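PDB 5UYT: Ice-binding protein from Flavobacteriaceae bacterium, which probably binds ice and restrains the growth of its crystals, acting as a multi-domain antifreeze protein of an Antarctic bacterium. Local coordinates for residues 284-289 / 335-340; 313-318 / 339-344; 366-371 / 384-389. All coordinates share one frame; numbering follows the deposited sequence.

Interaction 1: residues 284-289 / 335-340; sequences TYLNTL and VFVIKI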
loop_
_atom_site.group_PDB
_atom_site.type_symbol
_atom_site.label_atom_id
_atom_site.label_comp_id
_atom_site.label_asym_id
_atom_site.label_seq_id
_atom_site.Cartn_x
_atom_site.Cartn_y
_atom_site.Cartn_z
ATOM N N THR A 284 -2.619 20.988 -11.524
ATOM C CA THR A 284 -1.913 20.674 -12.763
ATOM C C THR A 284 -0.630 19.875 -12.509
ATOM O O THR A 284 -0.340 18.937 -13.239
ATOM C CB THR A 284 -1.563 21.953 -13.534
ATOM O OG1 THR A 284 -2.781 22.676 -13.737
ATOM C CG2 THR A 284 -0.891 21.647 -14.876
ATOM N N TYR A 285 0.121 20.250 -11.479
ATOM C CA TYR A 285 1.336 19.506 -11.130
ATOM C C TYR A 285 1.000 18.047 -10.786
ATOM O O TYR A 285 1.670 17.123 -11.285
ATOM C CB TYR A 285 2.094 20.175 -9.968
ATOM C CG TYR A 285 3.273 19.337 -9.485
ATOM C CD1 TYR A 285 4.518 19.430 -10.106
ATOM C CD2 TYR A 285 3.134 18.443 -8.428
ATOM C CE1 TYR A 285 5.602 18.663 -9.678
ATOM C CE2 TYR A 285 4.210 17.657 -8.001
ATOM C CZ TYR A 285 5.443 17.790 -8.608
ATOM O OH TYR A 285 6.528 17.014 -8.186
ATOM N N LEU A 286 -0.014 17.841 -9.942
ATOM C CA LEU A 286 -0.404 16.492 -9.496
ATOM C C LEU A 286 -0.933 15.661 -10.672
ATOM O O LEU A 286 -0.547 14.485 -10.866
ATOM C CB LEU A 286 -1.467 16.573 -8.399
ATOM C CG LEU A 286 -1.018 17.064 -7.020
ATOM C CD1 LEU A 286 -2.213 17.168 -6.078
ATOM C CD2 LEU A 286 0.074 16.150 -6.437
ATOM N N ASN A 287 -1.795 16.297 -11.477
ATOM C CA ASN A 287 -2.377 15.647 -12.661
ATOM C C ASN A 287 -1.333 15.093 -13.629
ATOM O O ASN A 287 -1.568 14.054 -14.266
ATOM C CB ASN A 287 -3.337 16.601 -13.399
ATOM C CG ASN A 287 -4.333 15.854 -14.264
ATOM O OD1 ASN A 287 -4.852 14.814 -13.857
ATOM N ND2 ASN A 287 -4.600 16.369 -15.453
ATOM N N THR A 288 -0.188 15.771 -13.741
ATOM C CA THR A 288 0.848 15.392 -14.706
ATOM C C THR A 288 1.989 14.482 -14.148
ATOM O O THR A 288 2.852 14.029 -14.898
ATOM C CB THR A 288 1.413 16.611 -15.503
ATOM O OG1 THR A 288 1.948 17.583 -14.611
ATOM C CG2 THR A 288 0.317 17.292 -16.368
ATOM N N LEU A 289 1.995 14.208 -12.843
ATOM C CA LEU A 289 2.910 13.190 -12.290
ATOM C C LEU A 289 2.640 11.849 -12.955
ATOM O O LEU A 289 1.497 11.423 -13.034
ATOM C CB LEU A 289 2.718 12.995 -10.758
ATOM C CG LEU A 289 3.305 14.101 -9.873
ATOM C CD1 LEU A 289 2.810 13.989 -8.423
ATOM C CD2 LEU A 289 4.848 14.129 -9.965
ATOM N N VAL A 335 6.232 10.570 0.303
ATOM C CA VAL A 335 5.072 11.281 -0.253
ATOM C C VAL A 335 4.161 10.232 -0.939
ATOM O O VAL A 335 4.650 9.271 -1.579
ATOM C CB VAL A 335 5.529 12.295 -1.326
ATOM C CG1 VAL A 335 4.343 12.843 -2.144
ATOM C CG2 VAL A 335 6.314 13.432 -0.685
ATOM N N PHE A 336 2.858 10.446 -0.817
ATOM C CA PHE A 336 1.865 9.594 -1.450
ATOM C C PHE A 336 0.997 10.489 -2.302
ATOM O O PHE A 336 0.446 11.496 -1.800
ATOM C CB PHE A 336 0.974 8.961 -0.386
ATOM C CG PHE A 336 1.722 8.153 0.635
ATOM C CD1 PHE A 336 1.754 6.760 0.528
ATOM C CD2 PHE A 336 2.372 8.778 1.712
ATOM C CE1 PHE A 336 2.431 6.000 1.493
ATOM C CE2 PHE A 336 3.048 8.013 2.672
ATOM C CZ PHE A 336 3.076 6.640 2.561
ATOM N N VAL A 337 0.837 10.150 -3.576
ATOM C CA VAL A 337 -0.098 10.900 -4.399
ATOM C C VAL A 337 -1.145 9.935 -4.939
ATOM O O VAL A 337 -0.805 8.895 -5.492
ATOM C CB VAL A 337 0.611 11.649 -5.549
ATOM C CG1 VAL A 337 -0.423 12.212 -6.541
ATOM C CG2 VAL A 337 1.488 12.798 -4.995
ATOM N N ILE A 338 -2.421 10.279 -4.770
ATOM C CA ILE A 338 -3.532 9.400 -5.232
ATOM C C ILE A 338 -4.341 10.194 -6.253
ATOM O O ILE A 338 -5.004 11.170 -5.899
ATOM C CB ILE A 338 -4.408 8.939 -4.034
ATOM C CG1 ILE A 338 -3.503 8.103 -3.094
ATOM C CG2 ILE A 338 -5.580 8.060 -4.525
ATOM C CD1 ILE A 338 -4.117 7.757 -1.757
ATOM N N LYS A 339 -4.210 9.836 -7.527
ATOM C CA LYS A 339 -4.913 10.534 -8.605
ATOM C C LYS A 339 -6.211 9.761 -8.850
ATOM O O LYS A 339 -6.181 8.537 -9.061
ATOM C CB LYS A 339 -4.076 10.504 -9.905
ATOM C CG LYS A 339 -2.704 11.149 -9.804
ATOM C CD LYS A 339 -2.076 11.339 -11.191
ATOM C CE LYS A 339 -1.616 10.003 -11.736
ATOM N NZ LYS A 339 -1.000 10.191 -13.082
ATOM N N ILE A 340 -7.339 10.464 -8.881
ATOM C CA ILE A 340 -8.649 9.802 -9.087
ATOM C C ILE A 340 -9.292 10.428 -10.326
ATOM O O ILE A 340 -9.474 11.662 -10.369
ATOM C CB ILE A 340 -9.549 9.970 -7.814
ATOM C CG1 ILE A 340 -8.943 9.216 -6.624
ATOM C CG2 ILE A 340 -10.983 9.518 -8.120
ATOM C CD1 ILE A 340 -9.682 9.473 -5.293
#

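Interaction 2: residues 313-318 / 339-344; sequences LLNAAT and KINGAL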
loop_
_atom_site.group_PDB
_atom_site.type_symbol
_atom_site.label_atom_id
_atom_site.label_comp_id
_atom_site.label_asym_id
_atom_site.label_seq_id
_atom_site.Cartn_x
_atom_site.Cartn_y
_atom_site.Cartn_z
ATOM N N LEU A 313 -2.906 5.648 -9.520
ATOM C CA LEU A 313 -4.060 6.056 -10.338
ATOM C C LEU A 313 -5.267 5.166 -10.011
ATOM O O LEU A 313 -5.181 3.924 -10.047
ATOM C CB LEU A 313 -3.753 5.934 -11.847
ATOM C CG LEU A 313 -4.954 6.198 -12.772
ATOM C CD1 LEU A 313 -5.472 7.637 -12.704
ATOM C CD2 LEU A 313 -4.589 5.797 -14.202
ATOM N N LEU A 314 -6.377 5.804 -9.663
ATOM C CA LEU A 314 -7.675 5.134 -9.662
ATOM C C LEU A 314 -8.424 5.713 -10.868
ATOM O O LEU A 314 -8.827 6.877 -10.826
ATOM C CB LEU A 314 -8.411 5.425 -8.348
ATOM C CG LEU A 314 -7.796 4.714 -7.126
ATOM C CD1 LEU A 314 -7.919 5.623 -5.920
ATOM C CD2 LEU A 314 -8.520 3.398 -6.850
ATOM N N ASN A 315 -8.608 4.914 -11.929
ATOM C CA ASN A 315 -9.038 5.468 -13.227
ATOM C C ASN A 315 -10.578 5.563 -13.428
ATOM O O ASN A 315 -11.067 5.450 -14.565
ATOM C CB ASN A 315 -8.375 4.726 -14.398
ATOM C CG ASN A 315 -8.366 5.567 -15.680
ATOM O OD1 ASN A 315 -8.247 6.802 -15.621
ATOM N ND2 ASN A 315 -8.522 4.922 -16.822
ATOM N N ALA A 316 -11.313 5.779 -12.330
ATOM C CA ALA A 316 -12.789 5.859 -12.345
ATOM C C ALA A 316 -13.238 6.516 -11.069
ATOM O O ALA A 316 -12.428 6.721 -10.161
ATOM C CB ALA A 316 -13.413 4.444 -12.432
ATOM N N ALA A 317 -14.532 6.827 -10.982
ATOM C CA ALA A 317 -15.118 7.254 -9.707
ATOM C C ALA A 317 -14.700 6.260 -8.624
ATOM O O ALA A 317 -14.727 5.026 -8.855
ATOM C CB ALA A 317 -16.634 7.282 -9.823
ATOM N N THR A 318 -14.364 6.785 -7.448
ATOM C CA THR A 318 -13.768 5.971 -6.402
ATOM C C THR A 318 -14.655 6.027 -5.170
ATOM O O THR A 318 -15.166 7.104 -4.820
ATOM C CB THR A 318 -12.385 6.536 -6.079
ATOM O OG1 THR A 318 -11.523 6.312 -7.210
ATOM C CG2 THR A 318 -11.788 5.908 -4.797
ATOM N N LYS A 339 -4.210 9.836 -7.527
ATOM C CA LYS A 339 -4.913 10.534 -8.605
ATOM C C LYS A 339 -6.211 9.761 -8.850
ATOM O O LYS A 339 -6.181 8.537 -9.061
ATOM C CB LYS A 339 -4.076 10.504 -9.905
ATOM C CG LYS A 339 -2.704 11.149 -9.804
ATOM C CD LYS A 339 -2.076 11.339 -11.191
ATOM C CE LYS A 339 -1.616 10.003 -11.736
ATOM N NZ LYS A 339 -1.000 10.191 -13.082
ATOM N N ILE A 340 -7.339 10.464 -8.881
ATOM C CA ILE A 340 -8.649 9.802 -9.087
ATOM C C ILE A 340 -9.292 10.428 -10.326
ATOM O O ILE A 340 -9.474 11.662 -10.369
ATOM C CB ILE A 340 -9.549 9.970 -7.814
ATOM C CG1 ILE A 340 -8.943 9.216 -6.624
ATOM C CG2 ILE A 340 -10.983 9.518 -8.120
ATOM C CD1 ILE A 340 -9.682 9.473 -5.293
ATOM N N ASN A 341 -9.585 9.607 -11.347
ATOM C CA ASN A 341 -10.192 10.103 -12.573
ATOM C C ASN A 341 -11.717 9.936 -12.477
ATOM O O ASN A 341 -12.329 9.043 -13.118
ATOM C CB ASN A 341 -9.570 9.383 -13.784
ATOM C CG ASN A 341 -10.083 9.908 -15.107
ATOM O OD1 ASN A 341 -10.622 11.016 -15.182
ATOM N ND2 ASN A 341 -9.912 9.116 -16.167
ATOM N N GLY A 342 -12.313 10.800 -11.661
ATOM C CA GLY A 342 -13.760 10.827 -11.442
ATOM C C GLY A 342 -14.024 11.347 -10.035
ATOM O O GLY A 342 -13.110 11.833 -9.374
ATOM N N ALA A 343 -15.264 11.212 -9.562
ATOM C CA ALA A 343 -15.650 11.687 -8.233
ATOM C C ALA A 343 -15.134 10.760 -7.130
ATOM O O ALA A 343 -14.879 9.563 -7.374
ATOM C CB ALA A 343 -17.168 11.783 -8.129
ATOM N N LEU A 344 -14.984 11.316 -5.937
ATOM C CA LEU A 344 -14.621 10.537 -4.752
ATOM C C LEU A 344 -15.788 10.580 -3.761
ATOM O O LEU A 344 -16.293 11.666 -3.453
ATOM C CB LEU A 344 -13.368 11.126 -4.064
ATOM C CG LEU A 344 -13.065 10.538 -2.679
ATOM C CD1 LEU A 344 -12.811 9.016 -2.759
ATOM C CD2 LEU A 344 -11.891 11.267 -2.000
#

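Interaction 3: residues 366-371 / 384-389; sequences KVDGAV and IGNNGA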
loop_
_atom_site.group_PDB
_atom_site.type_symbol
_atom_site.label_atom_id
_atom_site.label_comp_id
_atom_site.label_asym_id
_atom_site.label_seq_id
_atom_site.Cartn_x
_atom_site.Cartn_y
_atom_site.Cartn_z
ATOM N N LYS A 366 -5.592 13.947 -5.857
ATOM C CA LYS A 366 -6.012 14.759 -6.992
ATOM C C LYS A 366 -7.329 14.174 -7.487
ATOM O O LYS A 366 -7.308 13.056 -8.021
ATOM C CB LYS A 366 -4.935 14.643 -8.078
ATOM C CG LYS A 366 -5.077 15.577 -9.299
ATOM C CD LYS A 366 -6.072 15.074 -10.346
ATOM C CE LYS A 366 -5.826 13.647 -10.838
ATOM N NZ LYS A 366 -6.968 13.172 -11.682
ATOM N N VAL A 367 -8.451 14.886 -7.320
ATOM C CA VAL A 367 -9.757 14.297 -7.663
ATOM C C VAL A 367 -10.410 15.066 -8.830
ATOM O O VAL A 367 -10.757 16.247 -8.720
ATOM C CB VAL A 367 -10.710 14.303 -6.431
ATOM C CG1 VAL A 367 -12.035 13.647 -6.831
ATOM C CG2 VAL A 367 -10.027 13.584 -5.246
ATOM N N ASP A 368 -10.536 14.399 -9.973
ATOM C CA ASP A 368 -11.120 15.054 -11.136
ATOM C C ASP A 368 -12.633 14.842 -11.117
ATOM O O ASP A 368 -13.193 14.066 -11.905
ATOM C CB ASP A 368 -10.511 14.535 -12.445
ATOM C CG ASP A 368 -11.000 15.293 -13.650
ATOM O OD1 ASP A 368 -11.472 16.444 -13.510
ATOM O OD2 ASP A 368 -10.906 14.749 -14.783
ATOM N N GLY A 369 -13.274 15.533 -10.176
ATOM C CA GLY A 369 -14.707 15.449 -9.993
ATOM C C GLY A 369 -15.128 15.902 -8.606
ATOM O O GLY A 369 -14.351 16.518 -7.867
ATOM N N ALA A 370 -16.382 15.606 -8.263
ATOM C CA ALA A 370 -16.930 15.946 -6.930
ATOM C C ALA A 370 -16.243 15.163 -5.814
ATOM O O ALA A 370 -15.639 14.094 -6.048
ATOM C CB ALA A 370 -18.440 15.674 -6.916
ATOM N N VAL A 371 -16.298 15.716 -4.606
ATOM C CA VAL A 371 -15.707 15.057 -3.409
ATOM C C VAL A 371 -16.805 15.027 -2.349
ATOM O O VAL A 371 -17.362 16.068 -2.026
ATOM C CB VAL A 371 -14.500 15.857 -2.882
ATOM C CG1 VAL A 371 -13.977 15.279 -1.548
ATOM C CG2 VAL A 371 -13.368 15.874 -3.938
ATOM N N ILE A 384 -7.406 17.896 -3.558
ATOM C CA ILE A 384 -7.648 18.955 -4.523
ATOM C C ILE A 384 -8.569 18.420 -5.579
ATOM O O ILE A 384 -8.146 17.649 -6.453
ATOM C CB ILE A 384 -6.371 19.427 -5.191
ATOM C CG1 ILE A 384 -5.318 19.775 -4.138
ATOM C CG2 ILE A 384 -6.696 20.629 -6.089
ATOM C CD1 ILE A 384 -4.093 20.428 -4.731
ATOM N N GLY A 385 -9.823 18.838 -5.471
ATOM C CA GLY A 385 -10.873 18.449 -6.385
ATOM C C GLY A 385 -10.914 19.430 -7.539
ATOM O O GLY A 385 -10.299 20.512 -7.496
ATOM N N ASN A 386 -11.644 19.034 -8.580
ATOM C CA ASN A 386 -11.691 19.785 -9.829
ATOM C C ASN A 386 -13.074 19.647 -10.435
ATOM O O ASN A 386 -13.525 18.516 -10.688
ATOM C CB ASN A 386 -10.663 19.221 -10.817
ATOM C CG ASN A 386 -10.625 19.978 -12.137
ATOM O OD1 ASN A 386 -10.739 19.367 -13.213
ATOM N ND2 ASN A 386 -10.415 21.290 -12.077
ATOM N N ASN A 387 -13.726 20.776 -10.679
ATOM C CA ASN A 387 -15.046 20.826 -11.290
ATOM C C ASN A 387 -16.049 19.856 -10.676
ATOM O O ASN A 387 -16.462 18.883 -11.305
ATOM C CB ASN A 387 -14.920 20.633 -12.807
ATOM C CG ASN A 387 -14.096 21.725 -13.442
ATOM O OD1 ASN A 387 -14.087 22.860 -12.957
ATOM N ND2 ASN A 387 -13.376 21.394 -14.498
ATOM N N GLY A 388 -16.442 20.122 -9.436
ATOM C CA GLY A 388 -17.488 19.334 -8.820
ATOM C C GLY A 388 -17.751 19.809 -7.405
ATOM O O GLY A 388 -16.845 20.300 -6.733
ATOM N N ALA A 389 -18.999 19.677 -6.987
ATOM C CA ALA A 389 -19.424 20.150 -5.680
ATOM C C ALA A 389 -18.737 19.314 -4.604
ATOM O O ALA A 389 -18.434 18.118 -4.814
ATOM C CB ALA A 389 -20.932 20.057 -5.551
HETATM O O HOH W 1 -14.108 18.818 -6.231
#

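Interaction 1: residues 284-289 / 335-340
K339 reaches from strand 336-340 to the last turn of helix 270-288 and gives its amino group to a backbone oxygen, with K339 NZ 2.8 Å from L289 O. The nitrogen arrives almost head-on at this carbonyl (C=O...N angle 174°), just past the end of the helix, and T291 OG1 is a second hydrogen-bond partner of the same NZ. K339 CD lies 3.5 Å from L286 O, and the bend at chi3 (-74°) beyond it turns CE and NZ toward L289 O. A methionine in place of K339 would probably leave L289 O and T291 OG1 without their charged mate and the end of the helix less firmly fixed to the strand.

The apolar part centres on V337, two residues earlier and likewise directed at the helix. One methyl of each leucine meets its fork, L286 CD2 and V337 CG2 being 3.9 Å apart, while L289 CD1 comes equally near; L289 crosses the valine at about a right angle. P213 touches V337 and P216 touches L286.

Segment 284-288 of the helix runs at 86° to strand 336-340, as expected of a helix lying along the side of the beta-solenoid. A buried ammonium group set against carbonyls at a helix C terminus is likely to gain from their partial negative charge, so the contact joins apolar packing to one charged hydrogen bond, whose electrostatic gain is only probable.

Interaction 2: residues 313-318 / 339-344
T318 lies across I340 at about a right angle and meets L344 obliquely, and its short side chain can be followed atom by atom. CB lies against the branch methyl of the isoleucine, with T318 CB to I340 CG2 at 3.9 Å. From there the side chain forks. The hydroxyl, beside the backbone N at chi1 -68°, comes closer still to that methyl (T318 OG1 to I340 CG2 3.4 Å) and turns back to donate to its own loop, T318 OG1 to A316 O 3.1 Å. The other branch meets the next coil's leucine, T318 CG2 to L344 CD1 3.9 Å. This buried hydroxyl is thus satisfied locally while its carbon neighbours face the apolar side of the sheet, where L314 CD1 also rests against I340 CG1, the two side chains running side by side.

These are successive coils of a right-handed beta-helix, stacked in parallel register: L313 beside K339, L314 beside I340, and, after the corner, T318 beside L344. L314 N binds K339 O at 2.8 Å, L314 O accepts from N341 N at 2.9 Å, and beyond the bend T318 N binds A343 O at 2.8 Å. G342 sits at the corner with backbone angles that call for glycine; a CB there would run into A317 N.

Outside the bend, N315 and N341 lie side by side, pointing the same way, with amide planes 32° apart. N341 ND2 donates to N315 OD1 at 2.9 Å, the acceptor lying nearly in the amide plane of N341, but the donor stands above the N315 carbonyl plane, 39° out of it.

Interaction 3: residues 366-371 / 384-389
The carboxylate of D368 and the side-chain amide of N386 run side by side, their planes 32° apart, with OD1 the carboxylate oxygen nearer the amide. Both groups extend in the same way from the turns that follow their strands, CG anti to the backbone N (chi1 -174° for D368). Y283 of helix 270-288 touches both side chains, and N341 from the preceding coil touches D368.

Before these residues in the chain, the backbones pair in parallel, K366 beside I384 and V367 beside G385. V367 N binds I384 O at 2.9 Å, and G385 CA lies 3.2 Å from V367 O in a CA-H...O contact. D368 is the centre of an inverse gamma turn, closed by a weak bond from G369 N to V367 O.

Two neighbouring coils of the right-handed beta-helix turn their corner together here, and glycines suit both the bend and the close approach: G369 has backbone angles that call for glycine, and a CB on G388 would collide with A370 N and with the carbonyl carbon of G369. A water donates to both coils, 2.8 Å from G369 O and 3.2 Å from G388 O. Farther on, V371 N binds A389 O at 3.2 Å, while A370 CB comes within 3.2 Å of A389 O.

Overall arrangement
From the N terminus, the chain leaves helix 270-288, winds a solenoid coil through 313-318, and enters strand 336-340. There interaction 1 closes the longer loop, back to the helix end, and interaction 2 closes a shorter loop that starts inside the first and ends on the same stretch, running slightly past it; the two share K339 and I340. Interaction 3 follows in series, joining 366-371 to 384-389 one coil farther on. Its strand 363-367 is the sheet neighbour of 336-340, with probable backbone hydrogen bonds linking K366 to I338 and I340, and A370 to L344. Interactions 2 and 3 thus stack consecutive coils at the same corner, while interaction 1 fastens the flanking helix to their shared wall.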